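Local structure of 3-oxosteroid 1-dehydrogenase (Sterolibacterium denitrificans, 7P18) at residues 21-25 and 100-105; 358-362 and 462-466; 368-372 and 490-494. The protein probably catalyses the FAD-dependent 1,2-dehydrogenation of 3-oxosteroids, passing the electrons to an acceptor and leaving a 3-oxo-Delta(1)-steroid. All blocks are in the same frame, centred on the assembly; numbering follows the deposited sequence.

Interaction 1 of 3, residues 21-25 and 100-105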
ATOM      1  N   LEU A  21      10.617   1.085 -12.460  1.00 25.91           N
ATOM      2  CA  LEU A  21      11.937   1.526 -11.919  1.00 23.03           C
ATOM      3  C   LEU A  21      13.028   0.588 -12.447  1.00 23.36           C
ATOM      4  O   LEU A  21      14.041   1.097 -12.977  1.00 23.82           O
ATOM      5  CB  LEU A  21      11.902   1.545 -10.386  1.00 23.47           C
ATOM      6  CG  LEU A  21      13.092   2.202  -9.656  1.00 23.23           C
ATOM      7  CD1 LEU A  21      14.300   1.287  -9.642  1.00 24.15           C
ATOM      8  CD2 LEU A  21      13.461   3.527 -10.265  1.00 24.54           C
ATOM      9  N   ALA A  22      12.836  -0.724 -12.334  1.00 23.45           N
ATOM     10  CA  ALA A  22      13.814  -1.725 -12.802  1.00 24.31           C
ATOM     11  C   ALA A  22      14.063  -1.492 -14.297  1.00 28.25           C
ATOM     12  O   ALA A  22      15.239  -1.541 -14.727  1.00 25.93           O
ATOM     13  CB  ALA A  22      13.364  -3.126 -12.489  1.00 25.00           C
ATOM     14  N   ALA A  23      13.005  -1.236 -15.063  1.00 27.35           N
ATOM     15  CA  ALA A  23      13.078  -1.007 -16.524  1.00 27.94           C
ATOM     16  C   ALA A  23      13.939   0.231 -16.819  1.00 26.71           C
ATOM     17  O   ALA A  23      14.847   0.147 -17.702  1.00 29.52           O
ATOM     18  CB  ALA A  23      11.677  -0.875 -17.098  1.00 26.45           C
ATOM     19  N   ALA A  24      13.705   1.334 -16.142  1.00 24.72           N
ATOM     20  CA  ALA A  24      14.440   2.593 -16.372  1.00 28.53           C
ATOM     21  C   ALA A  24      15.913   2.369 -16.005  1.00 31.21           C
ATOM     22  O   ALA A  24      16.822   2.842 -16.746  1.00 28.51           O
ATOM     23  CB  ALA A  24      13.841   3.708 -15.563  1.00 26.46           C
ATOM     24  N   ARG A  25      16.149   1.671 -14.904  1.00 28.05           N
ATOM     25  CA  ARG A  25      17.522   1.469 -14.387  1.00 27.82           C
ATOM     26  C   ARG A  25      18.275   0.561 -15.359  1.00 28.32           C
ATOM     27  O   ARG A  25      19.439   0.873 -15.656  1.00 28.22           O
ATOM     28  CB  ARG A  25      17.524   0.925 -12.961  1.00 27.23           C
ATOM     29  CG  ARG A  25      18.921   0.639 -12.428  1.00 25.64           C
ATOM     30  CD  ARG A  25      19.726   1.908 -12.255  1.00 26.65           C
ATOM     31  NE  ARG A  25      21.020   1.618 -11.642  1.00 27.60           N
ATOM     32  CZ  ARG A  25      21.951   2.518 -11.358  1.00 30.51           C
ATOM     33  NH1 ARG A  25      21.763   3.814 -11.590  1.00 29.10           N
ATOM     34  NH2 ARG A  25      23.078   2.104 -10.813  1.00 30.29           N
ATOM     35  N   TYR A 100      18.937   8.047  -7.269  1.00 25.53           N
ATOM     36  CA  TYR A 100      18.910   7.717  -8.699  1.00 24.16           C
ATOM     37  C   TYR A 100      17.655   8.320  -9.326  1.00 26.42           C
ATOM     38  O   TYR A 100      17.785   8.976 -10.381  1.00 25.25           O
ATOM     39  CB  TYR A 100      18.972   6.206  -8.955  1.00 23.53           C
ATOM     40  CG  TYR A 100      18.553   5.802 -10.349  1.00 24.02           C
ATOM     41  CD1 TYR A 100      19.299   6.134 -11.462  1.00 25.34           C
ATOM     42  CD2 TYR A 100      17.357   5.125 -10.558  1.00 24.41           C
ATOM     43  CE1 TYR A 100      18.875   5.820 -12.752  1.00 23.27           C
ATOM     44  CE2 TYR A 100      16.925   4.794 -11.826  1.00 24.82           C
ATOM     45  CZ  TYR A 100      17.688   5.118 -12.933  1.00 26.39           C
ATOM     46  OH  TYR A 100      17.227   4.752 -14.176  1.00 25.71           O
ATOM     47  N   ILE A 101      16.490   8.096  -8.724  1.00 25.92           N
ATOM     48  CA  ILE A 101      15.236   8.731  -9.216  1.00 27.04           C
ATOM     49  C   ILE A 101      15.456  10.249  -9.288  1.00 27.38           C
ATOM     50  O   ILE A 101      15.191  10.845 -10.353  1.00 28.14           O
ATOM     51  CB  ILE A 101      14.026   8.381  -8.339  1.00 25.88           C
ATOM     52  CG1 ILE A 101      13.647   6.906  -8.473  1.00 27.28           C
ATOM     53  CG2 ILE A 101      12.885   9.312  -8.709  1.00 24.87           C
ATOM     54  CD1 ILE A 101      12.490   6.458  -7.599  1.00 28.29           C
ATOM     55  N   ASN A 102      15.877  10.866  -8.182  1.00 27.11           N
ATOM     56  CA  ASN A 102      15.906  12.339  -8.057  1.00 27.14           C
ATOM     57  C   ASN A 102      16.876  12.952  -9.089  1.00 27.72           C
ATOM     58  O   ASN A 102      16.540  14.014  -9.621  1.00 25.84           O
ATOM     59  CB  ASN A 102      16.241  12.784  -6.648  1.00 27.68           C
ATOM     60  CG  ASN A 102      15.107  12.606  -5.684  1.00 27.99           C
ATOM     61  OD1 ASN A 102      13.984  12.295  -6.098  1.00 29.90           O
ATOM     62  ND2 ASN A 102      15.430  12.700  -4.398  1.00 29.49           N
ATOM     63  N   ALA A 103      17.978  12.282  -9.403  1.00 27.51           N
ATOM     64  CA  ALA A 103      19.027  12.823 -10.306  1.00 29.16           C
ATOM     65  C   ALA A 103      18.637  12.546 -11.768  1.00 32.66           C
ATOM     66  O   ALA A 103      19.108  13.267 -12.625  1.00 31.58           O
ATOM     67  CB  ALA A 103      20.382  12.246  -9.969  1.00 33.91           C
ATOM     68  N   ASN A 104      17.801  11.544 -12.064  1.00 26.02           N
ATOM     69  CA  ASN A 104      17.644  11.077 -13.465  1.00 28.33           C
ATOM     70  C   ASN A 104      16.184  11.143 -13.950  1.00 27.21           C
ATOM     71  O   ASN A 104      15.947  10.622 -15.048  1.00 30.31           O
ATOM     72  CB  ASN A 104      18.245   9.684 -13.606  1.00 28.14           C
ATOM     73  CG  ASN A 104      19.726   9.708 -13.318  1.00 32.10           C
ATOM     74  OD1 ASN A 104      20.488  10.108 -14.180  1.00 32.46           O
ATOM     75  ND2 ASN A 104      20.139   9.320 -12.118  1.00 27.08           N
ATOM     76  N   MET A 105      15.281  11.771 -13.194  1.00 27.43           N
ATOM     77  CA  MET A 105      13.829  11.784 -13.516  1.00 28.21           C
ATOM     78  C   MET A 105      13.224  13.113 -13.109  1.00 27.03           C
ATOM     79  O   MET A 105      13.766  13.775 -12.189  1.00 28.98           O
ATOM     80  CB  MET A 105      13.104  10.637 -12.804  1.00 27.48           C
ATOM     81  CG  MET A 105      13.664   9.249 -13.167  1.00 26.86           C
ATOM     82  SD  MET A 105      12.618   7.912 -12.465  1.00 26.28           S
ATOM     83  CE  MET A 105      13.554   6.468 -12.916  1.00 26.80           C
TER
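L21 and I101 mark the closest backbone approach, CA to CA 8.4 Å, between helical segments 21-25 and 100-104, whose axes come within 12.1 Å at a crossing angle of 58°. Y100 bridges most of this gap. Its CG lies anti to the backbone N (chi1 163°), which carries the ring across. R25 runs over one face of that ring: CD stands 4.0 Å from the Y100 ring centroid, a CH-pi contact, while R25 CZ at 4.8 Å from the same centroid adds a cation-pi interaction. The guanidinium is steeply inclined to the ring (77° between planes) and turns its edge, through NH1, to Y100 CD1. Y100 OH, lying against the A24-R25 backbone, hydrogen-bonds D28 further along helix 17-28, so the tyrosine ties the two helices; R25 NE bonds N555 of helix 543-559. The rest of the contact is apolar: L21 CD2 sits 3.8 Å from I101 CG1 and meets M105 CE, whose extended chain ends 3.8 Å from A24 CB. Helix 17-28 follows strand 10-13 of the parallel sheet, with a GxGxxA pattern at the turn and first helical turn, consistent with the first helix of a Rossmann-type FAD-binding fold, here packed against helix 84-104.

Interaction 2 of 3, residues 358-362 and 462-466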
ATOM      1  N   ASN A 358      -5.911  -2.144  19.753  1.00 22.98           N
ATOM      2  CA  ASN A 358      -5.604  -0.701  19.615  1.00 23.82           C
ATOM      3  C   ASN A 358      -6.174  -0.215  18.289  1.00 22.22           C
ATOM      4  O   ASN A 358      -5.673  -0.638  17.227  1.00 25.92           O
ATOM      5  CB  ASN A 358      -4.107  -0.417  19.779  1.00 23.29           C
ATOM      6  CG  ASN A 358      -3.740   1.043  19.567  1.00 25.22           C
ATOM      7  OD1 ASN A 358      -4.601   1.897  19.387  1.00 24.78           O
ATOM      8  ND2 ASN A 358      -2.446   1.335  19.603  1.00 24.70           N
ATOM      9  N   GLU A 359      -7.170   0.681  18.296  1.00 21.04           N
ATOM     10  CA  GLU A 359      -7.780   1.148  17.028  1.00 20.28           C
ATOM     11  C   GLU A 359      -6.751   1.883  16.164  1.00 20.18           C
ATOM     12  O   GLU A 359      -6.911   1.882  14.959  1.00 20.23           O
ATOM     13  CB  GLU A 359      -8.963   2.089  17.237  1.00 22.89           C
ATOM     14  CG  GLU A 359     -10.203   1.400  17.792  1.00 24.94           C
ATOM     15  CD  GLU A 359     -10.226   1.071  19.264  1.00 23.25           C
ATOM     16  OE1 GLU A 359      -9.305   1.530  20.012  1.00 24.33           O
ATOM     17  OE2 GLU A 359     -11.135   0.328  19.658  1.00 23.07           O
ATOM     18  N   ALA A 360      -5.744   2.515  16.777  1.00 21.09           N
ATOM     19  CA  ALA A 360      -4.637   3.185  16.082  1.00 22.52           C
ATOM     20  C   ALA A 360      -3.539   2.193  15.659  1.00 23.98           C
ATOM     21  O   ALA A 360      -2.546   2.660  15.138  1.00 25.49           O
ATOM     22  CB  ALA A 360      -4.050   4.265  16.974  1.00 24.75           C
ATOM     23  N   SER A 361      -3.666   0.891  15.913  1.00 22.12           N
ATOM     24  CA  SER A 361      -2.649  -0.107  15.464  1.00 22.29           C
ATOM     25  C   SER A 361      -2.294   0.181  13.999  1.00 22.17           C
ATOM     26  O   SER A 361      -3.163   0.451  13.177  1.00 20.03           O
ATOM     27  CB  SER A 361      -3.128  -1.520  15.644  1.00 22.85           C
ATOM     28  OG  SER A 361      -2.265  -2.444  14.974  1.00 24.91           O
ATOM     29  N   PRO A 362      -1.018   0.028  13.589  1.00 22.79           N
ATOM     30  CA  PRO A 362      -0.713  -0.099  12.168  1.00 22.73           C
ATOM     31  C   PRO A 362      -1.656  -1.135  11.535  1.00 21.99           C
ATOM     32  O   PRO A 362      -2.007  -2.109  12.209  1.00 20.99           O
ATOM     33  CB  PRO A 362       0.745  -0.589  12.136  1.00 23.54           C
ATOM     34  CG  PRO A 362       1.313  -0.036  13.447  1.00 27.97           C
ATOM     35  CD  PRO A 362       0.170  -0.159  14.446  1.00 27.02           C
ATOM     36  N   VAL A 462       4.057   8.078  19.614  1.00 23.30           N
ATOM     37  CA  VAL A 462       4.000   9.179  18.606  1.00 24.94           C
ATOM     38  C   VAL A 462       3.409   8.686  17.288  1.00 23.24           C
ATOM     39  O   VAL A 462       2.856   9.508  16.575  1.00 22.17           O
ATOM     40  CB  VAL A 462       5.362   9.859  18.399  1.00 25.26           C
ATOM     41  CG1 VAL A 462       5.785  10.540  19.687  1.00 26.42           C
ATOM     42  CG2 VAL A 462       6.423   8.901  17.875  1.00 26.73           C
ATOM     43  N   PHE A 463       3.503   7.395  16.963  1.00 24.17           N
ATOM     44  CA  PHE A 463       2.871   6.894  15.719  1.00 23.10           C
ATOM     45  C   PHE A 463       1.353   7.050  15.854  1.00 21.55           C
ATOM     46  O   PHE A 463       0.716   7.681  14.984  1.00 25.00           O
ATOM     47  CB  PHE A 463       3.266   5.452  15.374  1.00 24.55           C
ATOM     48  CG  PHE A 463       2.364   4.906  14.313  1.00 24.15           C
ATOM     49  CD1 PHE A 463       2.462   5.322  12.997  1.00 27.68           C
ATOM     50  CD2 PHE A 463       1.305   4.095  14.667  1.00 27.87           C
ATOM     51  CE1 PHE A 463       1.567   4.868  12.041  1.00 29.63           C
ATOM     52  CE2 PHE A 463       0.406   3.659  13.710  1.00 26.23           C
ATOM     53  CZ  PHE A 463       0.550   4.029  12.404  1.00 29.00           C
ATOM     54  N   ASP A 464       0.772   6.491  16.906  1.00 22.89           N
ATOM     55  CA  ASP A 464      -0.693   6.578  17.158  1.00 22.63           C
ATOM     56  C   ASP A 464      -1.143   8.044  17.079  1.00 23.78           C
ATOM     57  O   ASP A 464      -2.113   8.364  16.366  1.00 22.17           O
ATOM     58  CB  ASP A 464      -1.078   6.045  18.531  1.00 23.55           C
ATOM     59  CG  ASP A 464      -0.991   4.548  18.733  1.00 23.79           C
ATOM     60  OD1 ASP A 464      -0.252   3.910  17.991  1.00 23.97           O
ATOM     61  OD2 ASP A 464      -1.569   4.088  19.718  1.00 24.27           O
ATOM     62  N   ARG A 465      -0.408   8.940  17.735  1.00 23.36           N
ATOM     63  CA  ARG A 465      -0.828  10.360  17.887  1.00 23.08           C
ATOM     64  C   ARG A 465      -0.656  11.132  16.581  1.00 24.41           C
ATOM     65  O   ARG A 465      -1.311  12.152  16.435  1.00 26.29           O
ATOM     66  CB  ARG A 465      -0.038  11.017  19.015  1.00 24.13           C
ATOM     67  CG  ARG A 465      -0.328  10.404  20.373  1.00 23.83           C
ATOM     68  CD  ARG A 465       0.188  11.213  21.522  1.00 27.64           C
ATOM     69  NE  ARG A 465       1.629  11.325  21.624  1.00 30.38           N
ATOM     70  CZ  ARG A 465       2.419  10.545  22.369  1.00 30.59           C
ATOM     71  NH1 ARG A 465       1.940   9.509  23.034  1.00 31.25           N
ATOM     72  NH2 ARG A 465       3.718  10.793  22.419  1.00 31.42           N
ATOM     73  N   TYR A 466       0.138  10.645  15.625  1.00 24.08           N
ATOM     74  CA  TYR A 466       0.354  11.328  14.330  1.00 25.58           C
ATOM     75  C   TYR A 466      -0.989  11.616  13.640  1.00 25.39           C
ATOM     76  O   TYR A 466      -1.122  12.659  13.001  1.00 24.83           O
ATOM     77  CB  TYR A 466       1.279  10.508  13.432  1.00 26.06           C
ATOM     78  CG  TYR A 466       1.645  11.157  12.122  1.00 25.84           C
ATOM     79  CD1 TYR A 466       2.350  12.348  12.058  1.00 28.10           C
ATOM     80  CD2 TYR A 466       1.301  10.560  10.924  1.00 27.68           C
ATOM     81  CE1 TYR A 466       2.674  12.933  10.838  1.00 28.96           C
ATOM     82  CE2 TYR A 466       1.622  11.122   9.698  1.00 29.64           C
ATOM     83  CZ  TYR A 466       2.312  12.321   9.654  1.00 29.31           C
ATOM     84  OH  TYR A 466       2.609  12.785   8.407  1.00 31.31           O
TER
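A360 and D464 bring the two backbones within 5.3 Å, CA to CA, where a type I beta turn running from N358 to S361 packs on the short helix 462-466. Along that helix the first residue to touch is F463. With chi1 at 167° the phenyl swings off beside the carbonyl carbon and reaches the turn; there CE2 lies 3.4 Å from A360 O, the carbonyl oxygen standing at the ring edge, and 3.8 Å from P362 CG, which approaches obliquely. P362 is the N-cap residue of helix 363-377, so the phenyl ring also packs against the start of that helix, and it meets the Y118 ring. D464 follows, its CG 3.5 Å from A360 CB. Its OD2 has two partners, the backbone N of G459 and the amide of N358. The same N358 amide uses OD1 to accept from A360 N, closing an Asx turn with the donor well above the carbonyl plane. Were N358 an alanine, the D464 carboxylate would probably lose one of its OD2 donors and the turn its Asx bond. N358 ND2 donates to D464 OD2 over 2.9 Å, nearly straight at 166°, on the syn side but 29° out of the carboxylate plane.

Interaction 3 of 3, residues 368-372 and 490-494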
ATOM      1  N   ALA A 368      -4.160  -8.730  11.401  1.00 23.61           N
ATOM      2  CA  ALA A 368      -3.718  -9.943  12.112  1.00 22.47           C
ATOM      3  C   ALA A 368      -4.531 -10.119  13.392  1.00 24.17           C
ATOM      4  O   ALA A 368      -4.893 -11.262  13.702  1.00 23.85           O
ATOM      5  CB  ALA A 368      -2.245  -9.887  12.414  1.00 23.03           C
ATOM      6  N   ALA A 369      -4.845  -9.032  14.099  1.00 22.98           N
ATOM      7  CA  ALA A 369      -5.579  -9.080  15.370  1.00 22.14           C
ATOM      8  C   ALA A 369      -7.035  -9.474  15.095  1.00 21.79           C
ATOM      9  O   ALA A 369      -7.619 -10.091  15.994  1.00 23.01           O
ATOM     10  CB  ALA A 369      -5.504  -7.753  16.098  1.00 21.05           C
ATOM     11  N   MET A 370      -7.607  -9.081  13.960  1.00 21.26           N
ATOM     12  CA  MET A 370      -9.008  -9.496  13.593  1.00 24.21           C
ATOM     13  C   MET A 370      -9.041 -11.036  13.509  1.00 24.98           C
ATOM     14  O   MET A 370      -9.913 -11.668  14.135  1.00 22.65           O
ATOM     15  CB  MET A 370      -9.455  -8.882  12.271  1.00 22.73           C
ATOM     16  CG  MET A 370      -9.667  -7.373  12.326  1.00 22.54           C
ATOM     17  SD  MET A 370     -10.025  -6.661  10.772  1.00 23.06           S
ATOM     18  CE  MET A 370     -11.623  -7.374  10.364  1.00 21.38           C
ATOM     19  N   TYR A 371      -8.064 -11.631  12.837  1.00 23.71           N
ATOM     20  CA  TYR A 371      -7.976 -13.117  12.705  1.00 24.50           C
ATOM     21  C   TYR A 371      -7.720 -13.728  14.072  1.00 24.73           C
ATOM     22  O   TYR A 371      -8.320 -14.771  14.414  1.00 24.87           O
ATOM     23  CB  TYR A 371      -6.963 -13.532  11.641  1.00 22.51           C
ATOM     24  CG  TYR A 371      -7.466 -13.431  10.228  1.00 23.28           C
ATOM     25  CD1 TYR A 371      -8.396 -14.338   9.722  1.00 23.53           C
ATOM     26  CD2 TYR A 371      -7.078 -12.396   9.396  1.00 22.78           C
ATOM     27  CE1 TYR A 371      -8.866 -14.242   8.422  1.00 22.03           C
ATOM     28  CE2 TYR A 371      -7.521 -12.292   8.095  1.00 23.87           C
ATOM     29  CZ  TYR A 371      -8.456 -13.199   7.615  1.00 21.59           C
ATOM     30  OH  TYR A 371      -8.867 -13.079   6.337  1.00 22.28           O
ATOM     31  N   GLU A 372      -6.857 -13.126  14.874  1.00 25.46           N
ATOM     32  CA  GLU A 372      -6.515 -13.681  16.201  1.00 24.59           C
ATOM     33  C   GLU A 372      -7.768 -13.676  17.077  1.00 29.02           C
ATOM     34  O   GLU A 372      -8.054 -14.723  17.733  1.00 25.61           O
ATOM     35  CB  GLU A 372      -5.370 -12.905  16.851  1.00 30.65           C
ATOM     36  CG  GLU A 372      -4.781 -13.595  18.056  1.00 37.49           C
ATOM     37  CD  GLU A 372      -5.553 -13.491  19.357  1.00 49.94           C
ATOM     38  OE1 GLU A 372      -6.411 -12.559  19.479  1.00 57.44           O
ATOM     39  OE2 GLU A 372      -5.301 -14.353  20.259  1.00 57.55           O
ATOM     40  N   ARG A 490     -18.874  -1.478   8.903  1.00 21.65           N
ATOM     41  CA  ARG A 490     -18.410  -2.875   8.827  1.00 21.93           C
ATOM     42  C   ARG A 490     -16.961  -2.875   8.335  1.00 19.55           C
ATOM     43  O   ARG A 490     -16.721  -2.507   7.178  1.00 23.06           O
ATOM     44  CB  ARG A 490     -19.311  -3.674   7.883  1.00 23.41           C
ATOM     45  CG  ARG A 490     -18.863  -5.124   7.714  1.00 26.04           C
ATOM     46  CD  ARG A 490     -19.612  -5.846   6.589  1.00 26.31           C
ATOM     47  NE  ARG A 490     -19.861  -4.983   5.451  1.00 26.78           N
ATOM     48  CZ  ARG A 490     -21.039  -4.815   4.839  1.00 30.73           C
ATOM     49  NH1 ARG A 490     -22.058  -5.622   5.101  1.00 29.58           N
ATOM     50  NH2 ARG A 490     -21.149  -3.876   3.911  1.00 27.19           N
ATOM     51  N   VAL A 491     -16.062  -3.315   9.189  1.00 23.83           N
ATOM     52  CA  VAL A 491     -14.615  -3.395   8.873  1.00 21.22           C
ATOM     53  C   VAL A 491     -14.281  -4.840   8.447  1.00 19.54           C
ATOM     54  O   VAL A 491     -14.230  -5.765   9.292  1.00 22.79           O
ATOM     55  CB  VAL A 491     -13.794  -2.889  10.068  1.00 27.20           C
ATOM     56  CG1 VAL A 491     -12.355  -3.037   9.761  1.00 31.59           C
ATOM     57  CG2 VAL A 491     -14.073  -1.414  10.348  1.00 29.85           C
ATOM     58  N   ASP A 492     -14.023  -5.004   7.169  1.00 20.20           N
ATOM     59  CA  ASP A 492     -13.622  -6.315   6.608  1.00 20.93           C
ATOM     60  C   ASP A 492     -12.116  -6.520   6.795  1.00 20.69           C
ATOM     61  O   ASP A 492     -11.360  -5.507   6.879  1.00 20.97           O
ATOM     62  CB  ASP A 492     -14.016  -6.384   5.135  1.00 20.34           C
ATOM     63  CG  ASP A 492     -15.500  -6.665   4.933  1.00 20.17           C
ATOM     64  OD1 ASP A 492     -15.991  -7.550   5.618  1.00 23.75           O
ATOM     65  OD2 ASP A 492     -16.122  -5.962   4.093  1.00 20.92           O
ATOM     66  N   ALA A 493     -11.666  -7.766   6.844  1.00 21.76           N
ATOM     67  CA  ALA A 493     -10.201  -8.069   6.850  1.00 20.87           C
ATOM     68  C   ALA A 493      -9.695  -7.912   5.429  1.00 20.57           C
ATOM     69  O   ALA A 493      -9.558  -8.951   4.735  1.00 21.64           O
ATOM     70  CB  ALA A 493      -9.956  -9.470   7.382  1.00 24.63           C
ATOM     71  N   GLY A 494      -9.532  -6.666   4.984  1.00 18.52           N
ATOM     72  CA  GLY A 494      -9.038  -6.303   3.656  1.00 21.39           C
ATOM     73  C   GLY A 494      -7.522  -6.446   3.531  1.00 18.43           C
ATOM     74  O   GLY A 494      -6.875  -6.929   4.461  1.00 19.15           O
TER
HETATM   75  O   HOH W   1      -9.178 -11.642   3.862  1.00 26.85           O
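Helix 363-377 lies across strand 486-502 of an antiparallel sheet, and M370 and Y371 carry the contact between residues 368-372 and 490-494. The two segment axes are 9.1 Å apart at their closest and 101° apart in direction, so the helix passes over the strand almost perpendicularly, with M370 and A493 nearest in the backbone. M370 CG is placed beside its backbone N (chi1 -69°), and a bend at the last torsion (chi3 66°) turns the methyl toward the strand backbone. M370 CE thus lies 3.2 Å from V491 O, a short approach, and 3.5 Å from A493 N; it also packs against A493 CB, while the sulfur has a looser contact with the V491 side chain. Y371 meets the same A493 methyl: its CE2 is 3.8 Å from A493 CB, with the methyl oblique to the ring. Y371 OH accepts a hydrogen bond from a water at 2.9 Å from that oxygen, and the same water donates to A493 O, bridging helix and strand. The hydroxyl is also hydrogen-bonded to P287 O, which ties it to a second backbone, and the ring meets that of W322. The chain bends at A493 in an inverse gamma turn, closed by a weak bond from G494 N to D492 O. Within the sheet, V491 bonds through its backbone to A383, and D492 and G494 to S325 and V323. The arrangement is a helix-on-sheet packing with nearly orthogonal axes.

Interactions 2 and 3 are neighbours, with centres about 17 Å apart and nearest atoms about 6 Å apart, and their segments alternate along the chain. Helix 363-377 connects them: P362 stands at its N-cap position in interaction 2, and M370 and Y371 use its later turns in interaction 3. Interaction 1 is remote, its centre about 33 Å from that of interaction 2 and about 37 Å from that of interaction 3, on the far side of the chain's centre from the latter. Interactions 1 and 2 lie nearer the ligands: the L21 side chain is about 9 Å from FAD, and the F463 side chain about 7 Å from bound androstadienedione, whereas interaction 3 is away from the annotated sites.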